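PDB 3DJE: fructosyl amine: oxygen oxidoreductase from Aspergillus fumigatus, which uses FAD to deglycate fructosyl amino acids oxidatively, taking molecular oxygen as the electron acceptor, and belongs to the sarcosine oxidase-like MSOX/MTOX family. Local coordinates for residues 341-346 with 407-412; 68-73 with 363-368; 230-235 with 416-421; 96-101 with 107-112. All blocks are in the same frame, centred on the assembly; numbering follows the deposited sequence.

In the fold
Contacts 1 and 2 line the site of FAD and FSA, a bound substrate analogue, and contacts 3 and 4 lie farther out in the surrounding fold. The centres of contacts 1 and 2 are about 12 Å apart, and the carbonyl of Arg343 in contact 1 takes a hydrogen bond from Arg365 in contact 2. Contact 3, about 10 Å from contact 1 between centres, joins it through Asp407 and Arg232. Contact 4 lies about 22 Å from contact 3 by centres, yet both reach the same mixed sheet. Along the chain contact 4 closes first, within the span bridged by contact 2; contact 1 falls within the span of contact 3. C-terminal segments thus complete the pocket.

Contact 1: 341-346 with 407-412. With FSA (1-S-(carboxymethyl)-1-thio-beta-D-fructopyranose), chain D.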
# COMPACT_ATOMS: atom_id res chain seq x y z
N ALA A 341 15.20 2.25 1.05
CA ALA A 341 15.93 3.23 1.87
C ALA A 341 15.52 4.68 1.63
O ALA A 341 15.74 5.54 2.49
CB ALA A 341 17.46 3.07 1.68
N ASN A 342 14.92 4.94 0.47
CA ASN A 342 14.44 6.29 0.11
C ASN A 342 12.97 6.30 -0.34
O ASN A 342 12.49 7.28 -0.91
CB ASN A 342 15.34 6.88 -0.99
CG ASN A 342 15.26 6.11 -2.29
OD1 ASN A 342 14.64 5.03 -2.36
ND2 ASN A 342 15.90 6.64 -3.32
N ARG A 343 12.29 5.17 -0.10
CA ARG A 343 10.88 4.98 -0.45
C ARG A 343 10.57 5.14 -1.95
O ARG A 343 9.44 5.44 -2.34
CB ARG A 343 9.95 5.82 0.44
CG ARG A 343 9.95 5.33 1.87
CD ARG A 343 8.99 6.14 2.70
NE ARG A 343 7.60 5.89 2.31
CZ ARG A 343 6.57 6.60 2.73
NH1 ARG A 343 6.76 7.61 3.58
NH2 ARG A 343 5.35 6.29 2.32
N GLU A 344 11.58 4.89 -2.77
CA GLU A 344 11.37 4.71 -4.20
C GLU A 344 11.19 3.23 -4.54
O GLU A 344 11.71 2.36 -3.83
CB GLU A 344 12.53 5.28 -5.02
CG GLU A 344 12.84 6.76 -4.77
CD GLU A 344 11.69 7.74 -5.12
OE1 GLU A 344 10.67 7.36 -5.74
OE2 GLU A 344 11.83 8.92 -4.74
N PHE A 345 10.47 2.94 -5.62
CA PHE A 345 10.10 1.56 -5.92
C PHE A 345 11.29 0.74 -6.40
O PHE A 345 12.33 1.29 -6.81
CB PHE A 345 8.99 1.52 -6.99
CG PHE A 345 7.79 2.36 -6.64
CD1 PHE A 345 7.36 2.48 -5.31
CD2 PHE A 345 7.07 2.98 -7.65
CE1 PHE A 345 6.23 3.25 -4.97
CE2 PHE A 345 5.93 3.76 -7.33
CZ PHE A 345 5.51 3.88 -5.99
N LEU A 346 11.15 -0.59 -6.32
CA LEU A 346 12.19 -1.51 -6.77
C LEU A 346 11.58 -2.41 -7.84
O LEU A 346 10.92 -3.42 -7.55
CB LEU A 346 12.74 -2.34 -5.59
CG LEU A 346 13.81 -3.38 -5.92
CD1 LEU A 346 14.91 -2.85 -6.87
CD2 LEU A 346 14.39 -3.88 -4.61
N ASP A 407 15.19 4.41 10.65
CA ASP A 407 14.90 5.63 9.88
C ASP A 407 13.38 5.81 9.74
O ASP A 407 12.68 4.91 9.24
CB ASP A 407 15.55 5.55 8.48
CG ASP A 407 15.58 6.90 7.74
OD1 ASP A 407 14.80 7.83 8.05
OD2 ASP A 407 16.40 7.02 6.80
N THR A 408 12.88 6.96 10.17
CA THR A 408 11.44 7.22 10.11
C THR A 408 10.95 7.51 8.68
O THR A 408 9.74 7.54 8.42
CB THR A 408 11.03 8.38 11.04
OG1 THR A 408 11.84 9.53 10.77
CG2 THR A 408 11.18 7.97 12.51
N LEU A 409 11.89 7.74 7.77
CA LEU A 409 11.61 7.90 6.32
C LEU A 409 10.51 8.91 6.00
O LEU A 409 9.63 8.65 5.16
CB LEU A 409 11.28 6.54 5.68
CG LEU A 409 12.45 5.55 5.66
CD1 LEU A 409 11.98 4.16 5.23
CD2 LEU A 409 13.57 6.03 4.78
N GLY A 410 10.56 10.06 6.67
CA GLY A 410 9.63 11.15 6.41
C GLY A 410 8.25 10.97 7.00
O GLY A 410 7.36 11.78 6.73
N ARG A 411 8.06 9.93 7.81
CA ARG A 411 6.79 9.71 8.51
C ARG A 411 6.82 10.28 9.92
O ARG A 411 7.89 10.37 10.55
CB ARG A 411 6.45 8.23 8.56
CG ARG A 411 6.32 7.55 7.20
CD ARG A 411 5.88 6.11 7.41
NE ARG A 411 5.58 5.41 6.16
CZ ARG A 411 6.41 4.56 5.54
NH1 ARG A 411 7.62 4.32 6.03
NH2 ARG A 411 6.02 3.94 4.42
N PHE A 412 5.64 10.64 10.41
CA PHE A 412 5.46 11.23 11.73
C PHE A 412 4.31 10.56 12.47
O PHE A 412 3.64 9.67 11.93
CB PHE A 412 5.19 12.74 11.59
CG PHE A 412 6.36 13.50 11.07
CD1 PHE A 412 7.37 13.91 11.93
CD2 PHE A 412 6.49 13.76 9.71
CE1 PHE A 412 8.49 14.61 11.45
CE2 PHE A 412 7.60 14.44 9.21
CZ PHE A 412 8.60 14.87 10.09
OAB FSA D . -0.13 7.21 -0.45
CAL FSA D . -1.01 7.84 0.19
OAA FSA D . -1.55 8.87 -0.28
CAH FSA D . -1.45 7.39 1.56
SAK FSA D . -0.49 6.04 2.17
C1 FSA D . -1.28 5.95 3.75
C2 FSA D . -0.39 5.24 4.78
O2 FSA D . -1.20 4.78 5.87
C3 FSA D . 0.69 6.18 5.32
O3 FSA D . 0.09 7.25 6.06
C4 FSA D . 1.74 5.44 6.15
O4 FSA D . 2.82 6.32 6.46
C5 FSA D . 2.30 4.22 5.40
O5 FSA D . 3.13 4.63 4.31
C6 FSA D . 1.16 3.35 4.91
O6 FSA D . 0.26 4.14 4.11
O HOH W 1 16.98 4.86 4.95
O HOH W 2 5.31 10.05 4.50
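Neither 341-346 nor 407-412 is regular helix or strand; the second folds into a type I' beta turn from Thr408 to Arg411, which presents Leu409 and Arg411 to Arg343. Leu409 and Gly410 both take positive phi, as such a turn requires, and glycine does so easily. The two guanidinium groups stack, centres 3.5 Å apart and planes 22° from parallel, with Arg411 NH2 over one face of Arg343, toward its rim. This pairing of like charges is probably tolerable because Asp339 bridges to Arg411 NH1 and lies in a long, weak ion pair with Arg343 NE. Arg343 NH2 donates to the carbonyl of Ser363, while its NH1 reaches Leu409 O at the edge of the plane in a weak, fairly straight bond of 3.4 Å. The aliphatic part of Arg343 suits an apolar neighbour, its CD resting 3.8 Å from Leu409 CB. Water 1 links Ala341 O to Asp407 OD2. Extended from CG to NE (chi3 174°), Arg411 carries its head to the sugar: NE donates to FSA O4 at 2.9 Å and NH2 to FSA O5 at 3.0 Å. The stacked pair lines one side of the FSA pocket, Arg411 holding the sugar hydroxyls and Arg343 backing it.

Contact 2: 68-73 with 363-368. With FAD (flavin-adenine dinucleotide), chain C; FSA (1-S-(carboxymethyl)-1-thio-beta-D-fructopyranose), chain D.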
# COMPACT_ATOMS: atom_id res chain seq x y z
N GLU A 68 10.06 14.42 -10.78
CA GLU A 68 9.73 14.21 -12.19
C GLU A 68 9.31 12.77 -12.48
O GLU A 68 8.27 12.53 -13.12
CB GLU A 68 10.88 14.66 -13.09
CG GLU A 68 11.12 16.16 -12.98
CD GLU A 68 12.18 16.70 -13.93
OE1 GLU A 68 12.91 15.91 -14.58
OE2 GLU A 68 12.26 17.95 -14.04
N VAL A 69 10.09 11.81 -11.99
CA VAL A 69 9.76 10.40 -12.20
C VAL A 69 8.45 10.05 -11.50
O VAL A 69 7.58 9.41 -12.09
CB VAL A 69 10.91 9.47 -11.75
CG1 VAL A 69 10.43 8.01 -11.68
CG2 VAL A 69 12.11 9.62 -12.69
N ASN A 70 8.29 10.49 -10.26
CA ASN A 70 7.07 10.17 -9.52
C ASN A 70 5.82 10.78 -10.15
O ASN A 70 4.74 10.17 -10.13
CB ASN A 70 7.22 10.50 -8.04
CG ASN A 70 7.95 9.39 -7.30
OD1 ASN A 70 7.32 8.42 -6.86
ND2 ASN A 70 9.27 9.49 -7.20
N GLU A 71 5.98 11.95 -10.76
CA GLU A 71 4.88 12.58 -11.51
C GLU A 71 4.44 11.75 -12.71
O GLU A 71 3.23 11.62 -12.98
CB GLU A 71 5.28 13.99 -11.96
CG GLU A 71 5.22 15.01 -10.84
CD GLU A 71 5.64 16.41 -11.29
OE1 GLU A 71 6.45 16.54 -12.25
OE2 GLU A 71 5.17 17.38 -10.67
N ILE A 72 5.42 11.20 -13.43
CA ILE A 72 5.17 10.35 -14.59
C ILE A 72 4.36 9.12 -14.16
O ILE A 72 3.34 8.80 -14.77
CB ILE A 72 6.48 9.93 -15.28
CG1 ILE A 72 7.14 11.15 -15.92
CG2 ILE A 72 6.23 8.83 -16.33
CD1 ILE A 72 8.54 10.87 -16.48
N LEU A 73 4.80 8.48 -13.08
CA LEU A 73 4.15 7.25 -12.64
C LEU A 73 2.77 7.53 -12.05
O LEU A 73 1.83 6.75 -12.24
CB LEU A 73 5.03 6.50 -11.63
CG LEU A 73 6.38 6.02 -12.15
CD1 LEU A 73 7.10 5.19 -11.09
CD2 LEU A 73 6.26 5.23 -13.47
N SER A 363 6.83 0.57 -0.59
CA SER A 363 7.18 1.62 0.39
C SER A 363 5.96 2.31 1.02
O SER A 363 5.98 3.53 1.31
CB SER A 363 8.16 2.62 -0.26
OG SER A 363 9.37 1.97 -0.64
N GLY A 364 4.92 1.53 1.26
CA GLY A 364 3.72 2.03 1.94
C GLY A 364 2.99 3.10 1.17
O GLY A 364 2.27 3.91 1.76
N ARG A 365 3.13 3.10 -0.16
CA ARG A 365 2.42 4.09 -0.97
C ARG A 365 2.06 3.53 -2.34
O ARG A 365 1.83 4.29 -3.27
CB ARG A 365 3.25 5.37 -1.08
CG ARG A 365 4.53 5.21 -1.88
CD ARG A 365 5.41 6.44 -1.71
NE ARG A 365 6.63 6.38 -2.52
CZ ARG A 365 6.72 6.81 -3.78
NH1 ARG A 365 5.66 7.35 -4.39
NH2 ARG A 365 7.88 6.72 -4.43
N GLY A 366 1.98 2.21 -2.46
CA GLY A 366 1.84 1.60 -3.77
C GLY A 366 0.43 1.27 -4.25
O GLY A 366 0.28 0.85 -5.40
N PHE A 367 -0.60 1.43 -3.41
CA PHE A 367 -1.89 0.95 -3.88
C PHE A 367 -2.40 1.73 -5.08
O PHE A 367 -2.96 1.15 -6.03
CB PHE A 367 -3.01 0.90 -2.84
CG PHE A 367 -4.26 0.28 -3.41
CD1 PHE A 367 -4.36 -1.11 -3.55
CD2 PHE A 367 -5.26 1.08 -3.97
CE1 PHE A 367 -5.48 -1.70 -4.18
CE2 PHE A 367 -6.38 0.50 -4.58
CZ PHE A 367 -6.48 -0.89 -4.70
N LYS A 368 -2.21 3.03 -5.02
CA LYS A 368 -2.79 3.91 -6.04
C LYS A 368 -2.30 3.57 -7.44
O LYS A 368 -2.93 3.98 -8.42
CB LYS A 368 -2.53 5.38 -5.71
CG LYS A 368 -1.08 5.79 -5.72
CD LYS A 368 -0.90 7.23 -5.20
CE LYS A 368 -1.03 7.36 -3.69
NZ LYS A 368 0.06 6.64 -2.94
PA FAD C . 0.54 -6.86 -1.31
O1A FAD C . -0.63 -6.29 -1.97
O2A FAD C . 0.57 -6.92 0.18
O5B FAD C . 0.70 -8.30 -1.95
C5B FAD C . 1.66 -9.26 -1.50
C4B FAD C . 1.12 -10.64 -1.88
O4B FAD C . 2.22 -11.52 -1.62
C3B FAD C . -0.01 -11.01 -0.89
O3B FAD C . -1.25 -11.26 -1.58
C2B FAD C . 0.55 -12.28 -0.24
O2B FAD C . -0.48 -13.29 0.00
C1B FAD C . 1.63 -12.73 -1.26
N9A FAD C . 2.50 -13.74 -0.60
C8A FAD C . 2.98 -13.74 0.67
N7A FAD C . 3.68 -14.88 0.87
C5A FAD C . 3.64 -15.59 -0.27
C6A FAD C . 4.16 -16.83 -0.66
N6A FAD C . 4.87 -17.57 0.23
N1A FAD C . 3.93 -17.27 -1.91
C2A FAD C . 3.23 -16.54 -2.78
N3A FAD C . 2.71 -15.35 -2.45
C4A FAD C . 2.91 -14.86 -1.20
N1 FAD C . -1.20 2.99 -0.68
C2 FAD C . -1.84 4.00 -1.39
O2 FAD C . -1.56 4.23 -2.57
N3 FAD C . -2.81 4.76 -0.75
C4 FAD C . -3.15 4.55 0.59
O4 FAD C . -4.02 5.25 1.12
C4X FAD C . -2.48 3.55 1.30
N5 FAD C . -2.78 3.32 2.64
C5X FAD C . -2.24 2.21 3.28
C6 FAD C . -2.71 1.88 4.55
C7 FAD C . -2.23 0.75 5.20
C7M FAD C . -2.77 0.45 6.60
C8 FAD C . -1.29 -0.07 4.58
C8M FAD C . -0.82 -1.37 5.28
C9 FAD C . -0.84 0.25 3.29
C9A FAD C . -1.32 1.39 2.63
N10 FAD C . -0.87 1.76 1.35
C10 FAD C . -1.51 2.78 0.66
C1' FAD C . 0.27 1.06 0.73
C2' FAD C . -0.24 -0.04 -0.21
O2' FAD C . -1.34 -0.74 0.42
C3' FAD C . 0.89 -1.01 -0.52
O3' FAD C . 2.07 -0.25 -0.87
C4' FAD C . 0.56 -1.93 -1.69
O4' FAD C . -0.75 -2.49 -1.58
C5' FAD C . 1.59 -3.07 -1.72
O5' FAD C . 1.33 -3.92 -2.85
P FAD C . 2.21 -5.25 -3.08
O1P FAD C . 3.65 -4.88 -3.07
O2P FAD C . 1.62 -5.92 -4.26
O3P FAD C . 1.91 -6.16 -1.80
OAB FSA D . -0.13 7.21 -0.45
CAL FSA D . -1.01 7.84 0.19
OAA FSA D . -1.55 8.87 -0.28
CAH FSA D . -1.45 7.39 1.56
SAK FSA D . -0.49 6.04 2.17
C1 FSA D . -1.28 5.95 3.75
C2 FSA D . -0.39 5.24 4.78
O2 FSA D . -1.20 4.78 5.87
C3 FSA D . 0.69 6.18 5.32
O3 FSA D . 0.09 7.25 6.06
C4 FSA D . 1.74 5.44 6.15
O4 FSA D . 2.82 6.32 6.46
C5 FSA D . 2.30 4.22 5.40
O5 FSA D . 3.13 4.63 4.31
C6 FSA D . 1.16 3.35 4.91
O6 FSA D . 0.26 4.14 4.11
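The guanidinium of Arg365 meets the amide of Asn70 at its edge, where Asn70 OD1 lies close to the guanidinium plane, and the two flat groups are inclined 46° to each other. Both terminal nitrogens of Arg365 grip this one oxygen end-on, NH2 at 3.0 Å and NH1 at 3.2 Å from Asn70 OD1, and both arrive on the same face of the amide. The NH1 donor stands above the carbonyl plane and the NH2 donor is tilted from it. Phe345 packs against the Arg365 side chain, whose NH2 also donates to the carbonyl of Arg343 and forms a salt bridge with Glu344. An amide suits this buried place because it can accept and donate at once: Asn70 ND2 gives hydrogen bonds to Glu66 O and to Glu344, so Asn70 and Arg365 share the same carboxylate. With chi2 and chi3 both nearly straight (-169° and -177°), Arg365 spans the gap from its loop to the helix.

The loop that carries Arg365 binds both ligands. Its backbone amides bind the cofactor, Gly366 N the ribityl oxygen FAD O3' at 2.9 Å and Lys368 N the ring oxygen FAD O2 at 2.8 Å. The flexible chain of Lys368, bent at chi3 and chi4, folds back to place NZ 2.6 Å from FSA OAB; NZ also bonds to FAD O2 and Arg365 O. Through Asn70 and Arg365, helix 64-83 is joined to the loop between strand 356-360 and helix 373-382, while helix 387-393 packs against Val69, Asn70 and Ile72.

Contact 3: 230-235 with 416-421; sequences QLRPTA and NRVMDF
Ala235 and Phe421 make the close apolar part of this buried contact: Ala235 CB lies 3.6 Å from Phe421 CE2, in the plane of the ring at its edge. The small methyl suits this place, for it lets the broad phenyl ring come close to strand 232-242. Ile334 of strand 331-339 also touches Phe421.

At the other end, Val418 holds its two methyls against the Arg232 guanidinium. Val418 CG2 is 3.6 Å from Arg232 NH1, whereas CG1 stands over one face, toward the rim and 4.0 Å above the plane. Arg232 sends its chain out with CG anti to the backbone nitrogen (chi1 -176°) and bends at chi3, which turns NE back to donate to Thr234 OG1 at 2.9 Å. That hydroxyl in turn donates to Arg232 O, from above the carbonyl plane. The buried charge is well provided for: NH1 donates to the carbonyls of Trp405 and Asp407, and NH2 forms a salt bridge with Asp339.

The loose side is the start of 416-421, where Asn416 and Arg417 are exposed and make no contact with 230-235. Between the two meeting points Thr234 stands off from the other segment, and the touching parts run 65° apart. Strand 419-420 instead pairs in parallel with strand 274-289, which is antiparallel to 232-242; the C-terminal tail is thus added to the large mixed sheet of the substrate-binding side of the fold.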
# COMPACT_ATOMS: atom_id res chain seq x y z
N GLN A 230 17.84 -3.97 0.87
CA GLN A 230 17.00 -2.98 0.17
C GLN A 230 15.56 -2.87 0.70
O GLN A 230 14.92 -1.84 0.50
CB GLN A 230 16.96 -3.23 -1.33
CG GLN A 230 18.23 -2.86 -2.06
CD GLN A 230 18.16 -3.29 -3.51
OE1 GLN A 230 17.72 -2.52 -4.37
NE2 GLN A 230 18.58 -4.52 -3.78
N LEU A 231 15.06 -3.92 1.35
CA LEU A 231 13.66 -3.89 1.81
C LEU A 231 13.52 -3.96 3.33
O LEU A 231 14.15 -4.80 3.96
CB LEU A 231 12.84 -5.03 1.18
CG LEU A 231 12.75 -5.12 -0.36
CD1 LEU A 231 11.98 -6.38 -0.76
CD2 LEU A 231 12.08 -3.88 -0.92
N ARG A 232 12.69 -3.09 3.91
CA ARG A 232 12.35 -3.18 5.33
C ARG A 232 10.85 -3.46 5.44
O ARG A 232 10.03 -2.52 5.33
CB ARG A 232 12.68 -1.88 6.08
CG ARG A 232 12.40 -1.99 7.59
CD ARG A 232 12.52 -0.63 8.30
NE ARG A 232 11.45 0.29 7.89
CZ ARG A 232 11.40 1.58 8.22
NH1 ARG A 232 12.38 2.12 8.94
NH2 ARG A 232 10.38 2.34 7.80
N PRO A 233 10.47 -4.73 5.67
CA PRO A 233 9.06 -5.01 5.96
C PRO A 233 8.59 -4.22 7.17
O PRO A 233 9.23 -4.27 8.23
CB PRO A 233 9.05 -6.52 6.22
CG PRO A 233 10.20 -7.03 5.44
CD PRO A 233 11.26 -5.97 5.62
N THR A 234 7.49 -3.49 7.01
CA THR A 234 6.99 -2.57 8.04
C THR A 234 5.46 -2.58 8.01
O THR A 234 4.85 -2.77 6.94
CB THR A 234 7.54 -1.14 7.82
OG1 THR A 234 8.94 -1.22 7.55
CG2 THR A 234 7.33 -0.29 9.08
N ALA A 235 4.85 -2.40 9.17
CA ALA A 235 3.41 -2.54 9.29
C ALA A 235 2.73 -1.31 9.87
O ALA A 235 3.29 -0.62 10.73
CB ALA A 235 3.08 -3.76 10.13
N ASN A 416 6.93 8.97 17.17
CA ASN A 416 7.88 9.48 16.18
C ASN A 416 9.15 8.63 16.12
O ASN A 416 10.27 9.16 16.00
CB ASN A 416 8.19 10.96 16.44
CG ASN A 416 7.05 11.87 16.00
OD1 ASN A 416 6.34 12.44 16.83
ND2 ASN A 416 6.85 11.98 14.70
N ARG A 417 8.94 7.33 16.24
CA ARG A 417 9.98 6.31 16.15
C ARG A 417 9.41 5.18 15.31
O ARG A 417 8.19 4.94 15.34
CB ARG A 417 10.28 5.70 17.53
CG ARG A 417 10.69 6.64 18.61
CD ARG A 417 11.06 5.83 19.85
NE ARG A 417 11.78 6.63 20.84
CZ ARG A 417 13.09 6.88 20.80
NH1 ARG A 417 13.84 6.42 19.82
NH2 ARG A 417 13.64 7.62 21.76
N VAL A 418 10.28 4.47 14.60
CA VAL A 418 9.89 3.18 14.04
C VAL A 418 9.83 2.16 15.19
O VAL A 418 10.85 1.87 15.84
CB VAL A 418 10.87 2.71 12.93
CG1 VAL A 418 10.42 1.36 12.33
CG2 VAL A 418 10.99 3.76 11.83
N MSE A 419 8.63 1.65 15.44
CA MSE A 419 8.39 0.74 16.57
C MSE A 419 8.64 -0.71 16.19
O MSE A 419 8.99 -1.01 15.05
CB MSE A 419 6.96 0.94 17.08
CG MSE A 419 6.70 2.36 17.53
SE MSE A 419 4.82 2.71 17.73
CE MSE A 419 4.34 2.75 15.84
N ASP A 420 8.48 -1.62 17.15
CA ASP A 420 8.63 -3.04 16.89
C ASP A 420 7.61 -3.87 17.66
O ASP A 420 7.33 -3.60 18.83
CB ASP A 420 10.07 -3.51 17.19
CG ASP A 420 10.39 -4.86 16.56
OD1 ASP A 420 11.08 -4.89 15.52
OD2 ASP A 420 9.94 -5.89 17.11
N PHE A 421 7.05 -4.87 17.00
CA PHE A 421 6.01 -5.69 17.60
C PHE A 421 6.48 -6.48 18.82
O PHE A 421 5.66 -6.86 19.66
CB PHE A 421 5.39 -6.63 16.55
CG PHE A 421 4.42 -5.94 15.62
CD1 PHE A 421 3.25 -5.35 16.12
CD2 PHE A 421 4.65 -5.91 14.25
CE1 PHE A 421 2.34 -4.72 15.25
CE2 PHE A 421 3.74 -5.26 13.37
CZ PHE A 421 2.59 -4.68 13.88

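Contact 4: 96-101 with 107-112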
# COMPACT_ATOMS: atom_id res chain seq x y z
N LEU A 96 -9.75 15.81 -0.64
CA LEU A 96 -8.80 15.34 0.36
C LEU A 96 -8.23 16.51 1.14
O LEU A 96 -7.75 17.47 0.54
CB LEU A 96 -7.65 14.61 -0.34
CG LEU A 96 -6.36 14.31 0.44
CD1 LEU A 96 -6.64 13.33 1.57
CD2 LEU A 96 -5.29 13.77 -0.49
N LEU A 97 -8.28 16.40 2.46
CA LEU A 97 -7.61 17.36 3.33
C LEU A 97 -6.27 16.75 3.72
O LEU A 97 -6.23 15.62 4.20
CB LEU A 97 -8.45 17.61 4.60
CG LEU A 97 -7.66 18.37 5.68
CD1 LEU A 97 -7.57 19.85 5.28
CD2 LEU A 97 -8.25 18.20 7.06
N MSE A 98 -5.19 17.50 3.50
CA MSE A 98 -3.85 17.12 3.97
C MSE A 98 -3.38 18.17 4.98
O MSE A 98 -3.34 19.35 4.66
CB MSE A 98 -2.88 17.06 2.79
CG MSE A 98 -3.14 15.90 1.84
SE MSE A 98 -2.76 14.24 2.73
CE MSE A 98 -0.82 14.44 2.93
N SER A 99 -3.03 17.73 6.18
CA SER A 99 -2.74 18.67 7.28
C SER A 99 -1.63 18.16 8.18
O SER A 99 -1.22 17.01 8.08
CB SER A 99 -4.01 18.93 8.10
OG SER A 99 -4.49 17.72 8.66
N ALA A 100 -1.13 19.05 9.05
CA ALA A 100 -0.12 18.70 10.05
C ALA A 100 -0.25 19.66 11.22
O ALA A 100 -1.14 20.52 11.22
CB ALA A 100 1.29 18.75 9.44
N CYS A 101 0.61 19.50 12.22
CA CYS A 101 0.51 20.31 13.45
C CYS A 101 1.83 20.99 13.84
O CYS A 101 1.86 22.21 14.12
CB CYS A 101 0.04 19.44 14.60
SG CYS A 101 -1.60 18.78 14.39
N ASP A 107 6.66 21.36 7.62
CA ASP A 107 7.71 21.32 6.62
C ASP A 107 7.50 20.11 5.71
O ASP A 107 7.53 20.24 4.48
CB ASP A 107 9.10 21.25 7.27
CG ASP A 107 9.49 22.55 7.98
OD1 ASP A 107 8.80 23.58 7.78
OD2 ASP A 107 10.48 22.53 8.75
N ARG A 108 7.25 18.95 6.31
CA ARG A 108 7.00 17.73 5.53
C ARG A 108 5.75 17.90 4.67
O ARG A 108 5.73 17.50 3.51
CB ARG A 108 6.86 16.52 6.46
CG ARG A 108 6.54 15.20 5.76
CD ARG A 108 7.66 14.74 4.84
NE ARG A 108 7.43 13.37 4.37
CZ ARG A 108 8.03 12.81 3.33
NH1 ARG A 108 8.92 13.48 2.62
NH2 ARG A 108 7.74 11.55 2.99
N LEU A 109 4.72 18.51 5.24
CA LEU A 109 3.48 18.77 4.51
C LEU A 109 3.74 19.60 3.24
O LEU A 109 3.16 19.35 2.18
CB LEU A 109 2.48 19.48 5.42
CG LEU A 109 1.06 19.60 4.84
CD1 LEU A 109 0.40 18.22 4.72
CD2 LEU A 109 0.20 20.53 5.68
N GLY A 110 4.63 20.60 3.34
CA GLY A 110 5.00 21.41 2.18
C GLY A 110 5.60 20.58 1.05
O GLY A 110 5.30 20.81 -0.13
N VAL A 111 6.45 19.61 1.41
CA VAL A 111 7.08 18.73 0.43
C VAL A 111 6.04 17.84 -0.21
O VAL A 111 6.06 17.62 -1.42
CB VAL A 111 8.18 17.84 1.07
CG1 VAL A 111 8.67 16.80 0.08
CG2 VAL A 111 9.35 18.70 1.55
N ARG A 112 5.13 17.33 0.61
CA ARG A 112 4.12 16.39 0.14
C ARG A 112 3.08 17.05 -0.77
O ARG A 112 2.76 16.52 -1.85
CB ARG A 112 3.47 15.69 1.33
CG ARG A 112 4.47 14.76 2.04
CD ARG A 112 3.85 13.79 3.06
NE ARG A 112 2.78 12.96 2.49
CZ ARG A 112 2.15 12.00 3.17
NH1 ARG A 112 2.49 11.75 4.43
NH2 ARG A 112 1.17 11.31 2.60
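Leu109, Met98 and Arg112 carry most of the packing in this beta-alpha unit, in which strand 96-100 of the large mixed sheet leads straight into helix 103-113 and the helix folds back on it. The strand and helix axes come within 8.2 Å and run roughly antiparallel, at 152°, consistent with the short connection between them.

Leu109 gives up the most surface. Its chi1 of -170° throws CG away from the backbone nitrogen and directs the forked end of the side chain at the strand. Leu109 CD1 sits 3.8 Å from Ser99 N and 4.0 Å from Met98 CB, while Leu109 CD2 approaches Ser99 CA at 3.8 Å. A branched leucine can thus cover the backbone and a side chain together, and Ala100, whose side chain is only a methyl, lets the helix lie close: Ala100 CB is 4.3 Å from Leu109 CB. Ser99 alternates to the other side of the strand and uses its hydroxyl on the carbonyl of Phe258 in neighbouring strand 256-259.

Met98, a selenomethionine here, also packs on Phe258 and on Val113 of the helix. The side chain of Arg112 lies about 5 Å from the bound FSA at nearest atoms, so the helix comes close to the substrate pocket without entering it, and Tyr60 and Ile260 pack against this arginine. Met98 and Arg112 cross at about a right angle. The flexible selenomethionine chain, bent at chi2 and chi3, lays its terminal methyl on the guanidinium, toward the rim of one face, with Met98 CE 3.7 Å from Arg112 NH2.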